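Local structure of Exo-poly-alpha-D-galacturonosidase (3JUR) at residues 11-14 with 15-19; 161-164 with 165-168; 168-172 with 173-177. The protein probably hydrolyses polygalacturonate, the pectin backbone, releasing galacturonate units from chain ends, as a hyperthermoactive glycoside hydrolase of family 28. One frame throughout, in Å; residues are numbered along the deposited sequence.

Interaction 1. Residues 11-14 with 15-19; sequences EEEI and LNHVR
His17 folds its imidazole back over the last turn of helix 6-16 and gives ND1 to Glu13 O, 3.1 Å away, with an N-H...O angle of 150°. The helix lies against the right-handed parallel beta-helix of the family 28 fold, and this bond lies near its C-terminal end. A chi1 of -63° puts the His17 ring on the side of Glu13, and the turn about chi2 brings ND1 round to the carbonyl. Glu13 O stands near the ring plane, tilted somewhat out of it. The same oxygen takes weak bonds from Asn16 N and His17 N, while His17 N has a sounder partner in Ile14 O at 3.0 Å. Glu13 also sends its carboxylate to the ring, the chain bending at chi2 until OE2 is 3.1 Å from His17 CE1; this is a close approach to a carbon, with the carboxylate and ring planes 53° apart. Tyr248 OH bonds Glu13 OE2, and the Tyr248 ring meets that of His17, which probably helps to hold both groups in position. Just before, regular i to i+4 bonds run: Leu15 N to Glu11 O at 3.0 Å, nearly straight, and Asn16 N to Glu12 O. Glu11 and Leu15 run side by side, the acid contributing its CG methylene, 3.8 Å from Leu15 CD1. Its carboxylate reaches farther, into salt bridges with Arg286 and Arg315. Glu11, Glu13, Ile14 and Leu15 all touch residues of strand 280-291, so these side chains seat the helix on the beta-helix. Ile14, in the helix, and Val18, just after it, lie side by side, their CG2 methyls 4.2 Å apart.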
ATOM      1  N   GLU D  11       8.712 -29.952 -13.517  1.00 25.37           N
ATOM      2  CA  GLU D  11       7.552 -30.755 -13.110  1.00 25.75           C
ATOM      3  C   GLU D  11       7.191 -31.802 -14.180  1.00 26.00           C
ATOM      4  O   GLU D  11       6.864 -32.948 -13.853  1.00 26.15           O
ATOM      5  CB  GLU D  11       6.349 -29.865 -12.740  1.00 25.40           C
ATOM      6  CG  GLU D  11       5.026 -30.629 -12.604  1.00 26.18           C
ATOM      7  CD  GLU D  11       3.985 -29.934 -11.733  1.00 28.21           C
ATOM      8  OE1 GLU D  11       4.165 -28.741 -11.402  1.00 28.27           O
ATOM      9  OE2 GLU D  11       2.975 -30.588 -11.380  1.00 27.09           O
ATOM     10  N   GLU D  12       7.291 -31.405 -15.448  1.00 26.47           N
ATOM     11  CA  GLU D  12       7.069 -32.295 -16.592  1.00 27.28           C
ATOM     12  C   GLU D  12       8.030 -33.469 -16.552  1.00 27.03           C
ATOM     13  O   GLU D  12       7.621 -34.619 -16.655  1.00 27.07           O
ATOM     14  CB  GLU D  12       7.334 -31.542 -17.890  1.00 27.60           C
ATOM     15  CG  GLU D  12       6.198 -31.538 -18.863  1.00 29.58           C
ATOM     16  CD  GLU D  12       5.393 -30.262 -18.751  1.00 31.79           C
ATOM     17  OE1 GLU D  12       4.626 -30.152 -17.771  1.00 34.14           O
ATOM     18  OE2 GLU D  12       5.545 -29.377 -19.622  1.00 29.37           O
ATOM     19  N   GLU D  13       9.315 -33.144 -16.422  1.00 27.12           N
ATOM     20  CA  GLU D  13      10.401 -34.110 -16.382  1.00 27.07           C
ATOM     21  C   GLU D  13      10.214 -35.130 -15.253  1.00 26.83           C
ATOM     22  O   GLU D  13      10.374 -36.335 -15.472  1.00 26.97           O
ATOM     23  CB  GLU D  13      11.740 -33.363 -16.263  1.00 27.34           C
ATOM     24  CG  GLU D  13      12.970 -34.229 -15.990  1.00 28.48           C
ATOM     25  CD  GLU D  13      13.365 -35.133 -17.151  1.00 29.93           C
ATOM     26  OE1 GLU D  13      12.853 -34.954 -18.278  1.00 30.35           O
ATOM     27  OE2 GLU D  13      14.202 -36.035 -16.924  1.00 31.35           O
ATOM     28  N   ILE D  14       9.866 -34.644 -14.060  1.00 26.19           N
ATOM     29  CA  ILE D  14       9.568 -35.514 -12.927  1.00 25.81           C
ATOM     30  C   ILE D  14       8.406 -36.464 -13.243  1.00 25.84           C
ATOM     31  O   ILE D  14       8.530 -37.679 -13.069  1.00 25.64           O
ATOM     32  CB  ILE D  14       9.264 -34.708 -11.624  1.00 25.45           C
ATOM     33  CG1 ILE D  14      10.461 -33.827 -11.250  1.00 25.25           C
ATOM     34  CG2 ILE D  14       8.941 -35.661 -10.475  1.00 25.29           C
ATOM     35  CD1 ILE D  14      10.158 -32.700 -10.285  1.00 24.00           C
ATOM     36  N   LEU D  15       7.290 -35.908 -13.712  1.00 26.11           N
ATOM     37  CA  LEU D  15       6.108 -36.709 -14.061  1.00 26.72           C
ATOM     38  C   LEU D  15       6.372 -37.735 -15.175  1.00 27.06           C
ATOM     39  O   LEU D  15       5.695 -38.766 -15.249  1.00 27.34           O
ATOM     40  CB  LEU D  15       4.915 -35.810 -14.424  1.00 26.49           C
ATOM     41  CG  LEU D  15       4.322 -34.991 -13.268  1.00 27.02           C
ATOM     42  CD1 LEU D  15       3.446 -33.852 -13.771  1.00 25.98           C
ATOM     43  CD2 LEU D  15       3.545 -35.882 -12.299  1.00 27.28           C
ATOM     44  N   ASN D  16       7.353 -37.456 -16.028  1.00 27.39           N
ATOM     45  CA  ASN D  16       7.722 -38.389 -17.096  1.00 27.95           C
ATOM     46  C   ASN D  16       8.505 -39.610 -16.610  1.00 27.83           C
ATOM     47  O   ASN D  16       8.587 -40.615 -17.313  1.00 27.98           O
ATOM     48  CB  ASN D  16       8.489 -37.673 -18.220  1.00 28.01           C
ATOM     49  CG  ASN D  16       7.576 -36.853 -19.127  1.00 29.27           C
ATOM     50  OD1 ASN D  16       6.380 -37.129 -19.241  1.00 31.07           O
ATOM     51  ND2 ASN D  16       8.141 -35.845 -19.785  1.00 30.08           N
ATOM     52  N   HIS D  17       9.078 -39.523 -15.411  1.00 27.94           N
ATOM     53  CA  HIS D  17       9.896 -40.615 -14.879  1.00 28.13           C
ATOM     54  C   HIS D  17       9.361 -41.152 -13.547  1.00 28.07           C
ATOM     55  O   HIS D  17      10.078 -41.788 -12.770  1.00 28.24           O
ATOM     56  CB  HIS D  17      11.364 -40.185 -14.798  1.00 28.20           C
ATOM     57  CG  HIS D  17      11.962 -39.865 -16.134  1.00 28.61           C
ATOM     58  ND1 HIS D  17      12.117 -38.574 -16.594  1.00 28.91           N
ATOM     59  CD2 HIS D  17      12.410 -40.673 -17.124  1.00 28.77           C
ATOM     60  CE1 HIS D  17      12.652 -38.600 -17.803  1.00 28.96           C
ATOM     61  NE2 HIS D  17      12.837 -39.861 -18.148  1.00 28.85           N
ATOM     62  N   VAL D  18       8.083 -40.897 -13.304  1.00 27.89           N
ATOM     63  CA  VAL D  18       7.411 -41.372 -12.109  1.00 27.87           C
ATOM     64  C   VAL D  18       6.231 -42.260 -12.528  1.00 27.87           C
ATOM     65  O   VAL D  18       5.411 -41.860 -13.352  1.00 27.35           O
ATOM     66  CB  VAL D  18       6.979 -40.175 -11.201  1.00 27.85           C
ATOM     67  CG1 VAL D  18       5.765 -40.508 -10.375  1.00 28.01           C
ATOM     68  CG2 VAL D  18       8.132 -39.730 -10.310  1.00 27.45           C
ATOM     69  N   ARG D  19       6.180 -43.480 -11.994  1.00 28.07           N
ATOM     70  CA  ARG D  19       5.017 -44.358 -12.188  1.00 28.45           C
ATOM     71  C   ARG D  19       4.858 -45.405 -11.094  1.00 28.53           C
ATOM     72  O   ARG D  19       5.847 -45.873 -10.521  1.00 28.31           O
ATOM     73  CB  ARG D  19       4.999 -45.022 -13.577  1.00 28.60           C
ATOM     74  CG  ARG D  19       6.179 -45.902 -13.905  1.00 29.38           C
ATOM     75  CD  ARG D  19       5.856 -46.882 -15.059  1.00 31.19           C
ATOM     76  NE  ARG D  19       5.229 -46.241 -16.221  1.00 31.43           N
ATOM     77  CZ  ARG D  19       5.864 -45.455 -17.088  1.00 32.63           C
ATOM     78  NH1 ARG D  19       7.155 -45.184 -16.940  1.00 33.70           N
ATOM     79  NH2 ARG D  19       5.206 -44.921 -18.104  1.00 32.50           N
TER

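Interaction 2. Residues 161-164 with 165-168; sequences QEDV and KKLK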
ATOM      1  N   GLN D 161      23.435 -38.378  22.432  1.00 26.20           N
ATOM      2  CA  GLN D 161      24.533 -37.405  22.242  1.00 26.59           C
ATOM      3  C   GLN D 161      25.950 -37.972  22.055  1.00 26.47           C
ATOM      4  O   GLN D 161      26.676 -37.527  21.163  1.00 26.33           O
ATOM      5  CB  GLN D 161      24.512 -36.335  23.341  1.00 26.76           C
ATOM      6  CG  GLN D 161      23.400 -35.295  23.141  1.00 27.92           C
ATOM      7  CD  GLN D 161      23.127 -34.472  24.389  1.00 29.61           C
ATOM      8  OE1 GLN D 161      24.050 -33.984  25.043  1.00 30.13           O
ATOM      9  NE2 GLN D 161      21.851 -34.313  24.722  1.00 30.24           N
ATOM     10  N   GLU D 162      26.340 -38.942  22.880  1.00 26.29           N
ATOM     11  CA  GLU D 162      27.658 -39.563  22.736  1.00 26.47           C
ATOM     12  C   GLU D 162      27.787 -40.385  21.454  1.00 26.18           C
ATOM     13  O   GLU D 162      28.813 -40.328  20.776  1.00 26.07           O
ATOM     14  CB  GLU D 162      28.023 -40.405  23.969  1.00 26.71           C
ATOM     15  CG  GLU D 162      28.318 -39.579  25.212  1.00 27.78           C
ATOM     16  CD  GLU D 162      29.382 -38.522  24.967  1.00 30.15           C
ATOM     17  OE1 GLU D 162      30.587 -38.853  25.041  1.00 31.49           O
ATOM     18  OE2 GLU D 162      29.011 -37.356  24.704  1.00 31.57           O
ATOM     19  N   ASP D 163      26.738 -41.132  21.122  1.00 26.05           N
ATOM     20  CA  ASP D 163      26.715 -41.937  19.904  1.00 25.86           C
ATOM     21  C   ASP D 163      26.721 -41.094  18.627  1.00 25.82           C
ATOM     22  O   ASP D 163      27.380 -41.457  17.653  1.00 25.83           O
ATOM     23  CB  ASP D 163      25.528 -42.901  19.926  1.00 25.90           C
ATOM     24  CG  ASP D 163      25.715 -44.023  20.929  1.00 26.16           C
ATOM     25  OD1 ASP D 163      24.793 -44.267  21.737  1.00 26.25           O
ATOM     26  OD2 ASP D 163      26.793 -44.652  20.920  1.00 26.18           O
ATOM     27  N   VAL D 164      25.990 -39.976  18.638  1.00 25.69           N
ATOM     28  CA  VAL D 164      26.007 -39.017  17.526  1.00 25.56           C
ATOM     29  C   VAL D 164      27.418 -38.469  17.330  1.00 25.87           C
ATOM     30  O   VAL D 164      27.912 -38.398  16.200  1.00 26.00           O
ATOM     31  CB  VAL D 164      24.989 -37.855  17.732  1.00 25.67           C
ATOM     32  CG1 VAL D 164      25.125 -36.800  16.635  1.00 24.84           C
ATOM     33  CG2 VAL D 164      23.561 -38.386  17.774  1.00 24.96           C
ATOM     34  N   LYS D 165      28.061 -38.106  18.439  1.00 26.14           N
ATOM     35  CA  LYS D 165      29.438 -37.624  18.450  1.00 26.33           C
ATOM     36  C   LYS D 165      30.387 -38.666  17.855  1.00 26.38           C
ATOM     37  O   LYS D 165      31.197 -38.343  16.985  1.00 26.41           O
ATOM     38  CB  LYS D 165      29.844 -37.265  19.883  1.00 26.56           C
ATOM     39  CG  LYS D 165      31.257 -36.742  20.054  1.00 27.08           C
ATOM     40  CD  LYS D 165      31.567 -36.537  21.529  1.00 27.98           C
ATOM     41  CE  LYS D 165      33.032 -36.189  21.764  1.00 28.56           C
ATOM     42  NZ  LYS D 165      33.347 -34.823  21.272  1.00 29.29           N
ATOM     43  N   LYS D 166      30.264 -39.912  18.316  1.00 26.49           N
ATOM     44  CA  LYS D 166      31.093 -41.024  17.833  1.00 26.49           C
ATOM     45  C   LYS D 166      30.879 -41.320  16.349  1.00 26.20           C
ATOM     46  O   LYS D 166      31.844 -41.490  15.603  1.00 26.21           O
ATOM     47  CB  LYS D 166      30.855 -42.294  18.659  1.00 26.56           C
ATOM     48  CG  LYS D 166      31.516 -42.277  20.035  1.00 27.78           C
ATOM     49  CD  LYS D 166      31.597 -43.670  20.669  1.00 29.06           C
ATOM     50  CE  LYS D 166      30.235 -44.184  21.140  1.00 29.75           C
ATOM     51  NZ  LYS D 166      30.383 -45.476  21.881  1.00 30.38           N
ATOM     52  N   LEU D 167      29.614 -41.373  15.934  1.00 25.99           N
ATOM     53  CA  LEU D 167      29.250 -41.616  14.535  1.00 25.71           C
ATOM     54  C   LEU D 167      29.859 -40.585  13.574  1.00 25.75           C
ATOM     55  O   LEU D 167      30.350 -40.947  12.500  1.00 25.52           O
ATOM     56  CB  LEU D 167      27.721 -41.680  14.376  1.00 25.42           C
ATOM     57  CG  LEU D 167      27.132 -41.935  12.981  1.00 25.06           C
ATOM     58  CD1 LEU D 167      27.548 -43.293  12.432  1.00 24.94           C
ATOM     59  CD2 LEU D 167      25.618 -41.811  12.996  1.00 24.32           C
ATOM     60  N   LYS D 168      29.825 -39.311  13.962  1.00 26.07           N
ATOM     61  CA  LYS D 168      30.405 -38.240  13.144  1.00 26.62           C
ATOM     62  C   LYS D 168      31.916 -38.413  13.004  1.00 26.80           C
ATOM     63  O   LYS D 168      32.463 -38.299  11.905  1.00 26.43           O
ATOM     64  CB  LYS D 168      30.080 -36.864  13.729  1.00 26.61           C
ATOM     65  CG  LYS D 168      28.618 -36.444  13.568  1.00 27.70           C
ATOM     66  CD  LYS D 168      28.346 -35.133  14.301  1.00 28.75           C
ATOM     67  CE  LYS D 168      26.920 -34.648  14.070  1.00 29.42           C
ATOM     68  NZ  LYS D 168      26.507 -33.660  15.109  1.00 29.33           N
TER
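Asp163 O receives Leu167 N at 2.8 Å, the shortest of four consecutive i to i+4 bonds that make 161-168 the opening turns of alpha-helix 161-173; the N-H...O angle is 164°. Lys166 N to Glu162 O and Lys168 N to Val164 O continue the pattern. The carboxylate of Asp163 is buried and held mainly from beyond the helix: His186 ND1 bonds OD2, and the backbone N of Tyr187 bonds OD1. Lys166 adds a long salt bridge, its NZ 3.8 Å from Asp163 OD2. A bend at chi3 (-72°) swings the Lys166 chain alongside the acid, and CE is nearer to OD2, at 3.5 Å, than the ammonium itself. On another side of the helix, Val164 and Lys168 lie next to each other. Lys168 runs extended past CG, its CE and NZ both 3.8 Å from Val164 CG1, and the side chain also touches Ile108 and Arg269. Cutting Lys168 back to an alanine removes the chain that lies along Val164 CG1, and is likely to leave that methyl and the neighbouring Ile108 less covered. Leu167 touches Phe105, Ile108 and Leu110 of the hairpin 103-112, and Val164 joins it on Phe105. The helix thus presents an apolar side to the hairpin, while the buried carboxylate is probably stabilised chiefly by its hydrogen bonds to His186 and Tyr187, with Lys166 a looser electrostatic partner.

Interaction 3. Residues 168-172 with 173-177; sequences KEMAE and RGTPV
Met170 O collects the donors at the end of helix 161-173. Gly174 N and Thr175 N each approach it to 3.2 Å, from opposite faces of the carbonyl plane, and Thr175 OG1 adds a weak bond from its own side chain. The hydroxyl gets there because OG1 stands beside the backbone N of Thr175 (chi1 -52°), bringing it also within 4.0 Å of Met170 CB. One residue back, Arg173 N is satisfied by Glu169 O, the i to i+4 bond just before that of Gly174 N to Met170 O. The termination is a Schellman motif: Thr175 N returns to Met170 O, Gly174 N makes a weak bond to Ala171 O, and Gly174 as C-prime takes a positive phi of 106°. A side chain there would collide with the carbonyl oxygen of Arg173, so glycine suits the position. Arg173 bends at chi2, packing CG 3.1 Å from Glu169 O. The guanidinium remains near that carbonyl without bonding it, and Glu169 OE1 offers only opposite charge, 4.3 Å from Arg173 NH2 and far from the plane of the guanidinium. Beyond the turn, Thr175 O is taken by Arg180 NH2.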
ATOM      1  N   LYS D 168      29.825 -39.311  13.962  1.00 26.07           N
ATOM      2  CA  LYS D 168      30.405 -38.240  13.144  1.00 26.62           C
ATOM      3  C   LYS D 168      31.916 -38.413  13.004  1.00 26.80           C
ATOM      4  O   LYS D 168      32.463 -38.299  11.905  1.00 26.43           O
ATOM      5  CB  LYS D 168      30.080 -36.864  13.729  1.00 26.61           C
ATOM      6  CG  LYS D 168      28.618 -36.444  13.568  1.00 27.70           C
ATOM      7  CD  LYS D 168      28.346 -35.133  14.301  1.00 28.75           C
ATOM      8  CE  LYS D 168      26.920 -34.648  14.070  1.00 29.42           C
ATOM      9  NZ  LYS D 168      26.507 -33.660  15.109  1.00 29.33           N
ATOM     10  N   GLU D 169      32.575 -38.707  14.122  1.00 27.42           N
ATOM     11  CA  GLU D 169      34.023 -38.938  14.135  1.00 28.29           C
ATOM     12  C   GLU D 169      34.447 -40.113  13.254  1.00 28.43           C
ATOM     13  O   GLU D 169      35.436 -40.015  12.532  1.00 28.32           O
ATOM     14  CB  GLU D 169      34.533 -39.103  15.565  1.00 28.34           C
ATOM     15  CG  GLU D 169      34.973 -37.787  16.187  1.00 29.93           C
ATOM     16  CD  GLU D 169      34.909 -37.784  17.706  1.00 32.22           C
ATOM     17  OE1 GLU D 169      35.411 -38.739  18.339  1.00 32.62           O
ATOM     18  OE2 GLU D 169      34.359 -36.810  18.268  1.00 33.93           O
ATOM     19  N   MET D 170      33.680 -41.201  13.302  1.00 29.07           N
ATOM     20  CA  MET D 170      33.912 -42.369  12.447  1.00 29.65           C
ATOM     21  C   MET D 170      33.827 -42.009  10.964  1.00 29.90           C
ATOM     22  O   MET D 170      34.688 -42.401  10.179  1.00 30.29           O
ATOM     23  CB  MET D 170      32.918 -43.485  12.767  1.00 29.66           C
ATOM     24  CG  MET D 170      33.173 -44.208  14.074  1.00 30.34           C
ATOM     25  SD  MET D 170      31.727 -45.165  14.592  1.00 32.34           S
ATOM     26  CE  MET D 170      32.472 -46.204  15.856  1.00 31.01           C
ATOM     27  N   ALA D 171      32.794 -41.259  10.587  1.00 30.21           N
ATOM     28  CA  ALA D 171      32.621 -40.831   9.203  1.00 30.49           C
ATOM     29  C   ALA D 171      33.793 -39.963   8.752  1.00 30.85           C
ATOM     30  O   ALA D 171      34.318 -40.150   7.648  1.00 30.93           O
ATOM     31  CB  ALA D 171      31.302 -40.102   9.027  1.00 30.41           C
ATOM     32  N   GLU D 172      34.218 -39.039   9.614  1.00 31.18           N
ATOM     33  CA  GLU D 172      35.396 -38.210   9.344  1.00 31.70           C
ATOM     34  C   GLU D 172      36.657 -39.023   9.038  1.00 31.81           C
ATOM     35  O   GLU D 172      37.392 -38.679   8.110  1.00 31.87           O
ATOM     36  CB  GLU D 172      35.669 -37.230  10.491  1.00 31.70           C
ATOM     37  CG  GLU D 172      35.382 -35.773  10.153  1.00 32.84           C
ATOM     38  CD  GLU D 172      36.129 -35.279   8.912  1.00 33.50           C
ATOM     39  OE1 GLU D 172      35.470 -34.749   7.992  1.00 33.73           O
ATOM     40  OE2 GLU D 172      37.367 -35.430   8.848  1.00 33.65           O
ATOM     41  N   ARG D 173      36.891 -40.088   9.815  1.00 31.97           N
ATOM     42  CA  ARG D 173      38.051 -40.980   9.632  1.00 32.27           C
ATOM     43  C   ARG D 173      38.046 -41.616   8.251  1.00 31.92           C
ATOM     44  O   ARG D 173      39.078 -41.696   7.588  1.00 32.05           O
ATOM     45  CB  ARG D 173      38.054 -42.126  10.658  1.00 32.48           C
ATOM     46  CG  ARG D 173      37.983 -41.741  12.123  1.00 34.09           C
ATOM     47  CD  ARG D 173      39.363 -41.564  12.747  1.00 37.24           C
ATOM     48  NE  ARG D 173      39.285 -41.305  14.186  1.00 39.22           N
ATOM     49  CZ  ARG D 173      38.820 -40.180  14.735  1.00 40.51           C
ATOM     50  NH1 ARG D 173      38.368 -39.182  13.978  1.00 40.65           N
ATOM     51  NH2 ARG D 173      38.797 -40.053  16.057  1.00 41.13           N
ATOM     52  N   GLY D 174      36.870 -42.069   7.832  1.00 31.49           N
ATOM     53  CA  GLY D 174      36.738 -42.898   6.648  1.00 30.96           C
ATOM     54  C   GLY D 174      36.466 -44.335   7.044  1.00 30.57           C
ATOM     55  O   GLY D 174      36.539 -45.231   6.205  1.00 30.79           O
ATOM     56  N   THR D 175      36.164 -44.551   8.328  1.00 30.15           N
ATOM     57  CA  THR D 175      35.791 -45.871   8.854  1.00 29.68           C
ATOM     58  C   THR D 175      34.701 -46.486   7.972  1.00 29.39           C
ATOM     59  O   THR D 175      33.639 -45.891   7.807  1.00 29.18           O
ATOM     60  CB  THR D 175      35.258 -45.780  10.312  1.00 29.61           C
ATOM     61  OG1 THR D 175      36.192 -45.069  11.133  1.00 29.80           O
ATOM     62  CG2 THR D 175      35.024 -47.165  10.902  1.00 29.38           C
ATOM     63  N   PRO D 176      34.970 -47.672   7.391  1.00 29.19           N
ATOM     64  CA  PRO D 176      33.958 -48.337   6.568  1.00 28.94           C
ATOM     65  C   PRO D 176      32.637 -48.497   7.312  1.00 28.73           C
ATOM     66  O   PRO D 176      32.634 -48.659   8.536  1.00 28.74           O
ATOM     67  CB  PRO D 176      34.582 -49.703   6.290  1.00 28.85           C
ATOM     68  CG  PRO D 176      36.050 -49.440   6.317  1.00 29.01           C
ATOM     69  CD  PRO D 176      36.239 -48.424   7.408  1.00 29.13           C
ATOM     70  N   VAL D 177      31.534 -48.446   6.568  1.00 28.32           N
ATOM     71  CA  VAL D 177      30.185 -48.548   7.136  1.00 28.05           C
ATOM     72  C   VAL D 177      29.987 -49.839   7.936  1.00 27.93           C
ATOM     73  O   VAL D 177      29.367 -49.816   9.003  1.00 27.76           O
ATOM     74  CB  VAL D 177      29.089 -48.428   6.038  1.00 28.08           C
ATOM     75  CG1 VAL D 177      27.709 -48.255   6.667  1.00 27.79           C
ATOM     76  CG2 VAL D 177      29.384 -47.256   5.102  1.00 27.97           C
TER

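In the fold
Interactions 2 and 3 are successive parts of helix 161-173: they share Lys168, their centres lie about 11 Å apart, and both touch strand 108-112. Interaction 1 belongs to the N-terminal helix 6-16, which rests on strand 280-291; its centre is about 39 Å from that of interaction 2, on the opposite side of the chain's centre. Interactions 1 and 2 are partly buried, with buried or partly exposed acids paired to the surrounding fold, two in interaction 1 and one in interaction 2; interaction 3 is a surface contact, governed by backbone donors. Interactions 1 and 3 lie where helices end, one adding a histidine side-chain bond to the backbone ones, the other a Schellman turn at a glycine. The opening turns at 161-168 are regular throughout.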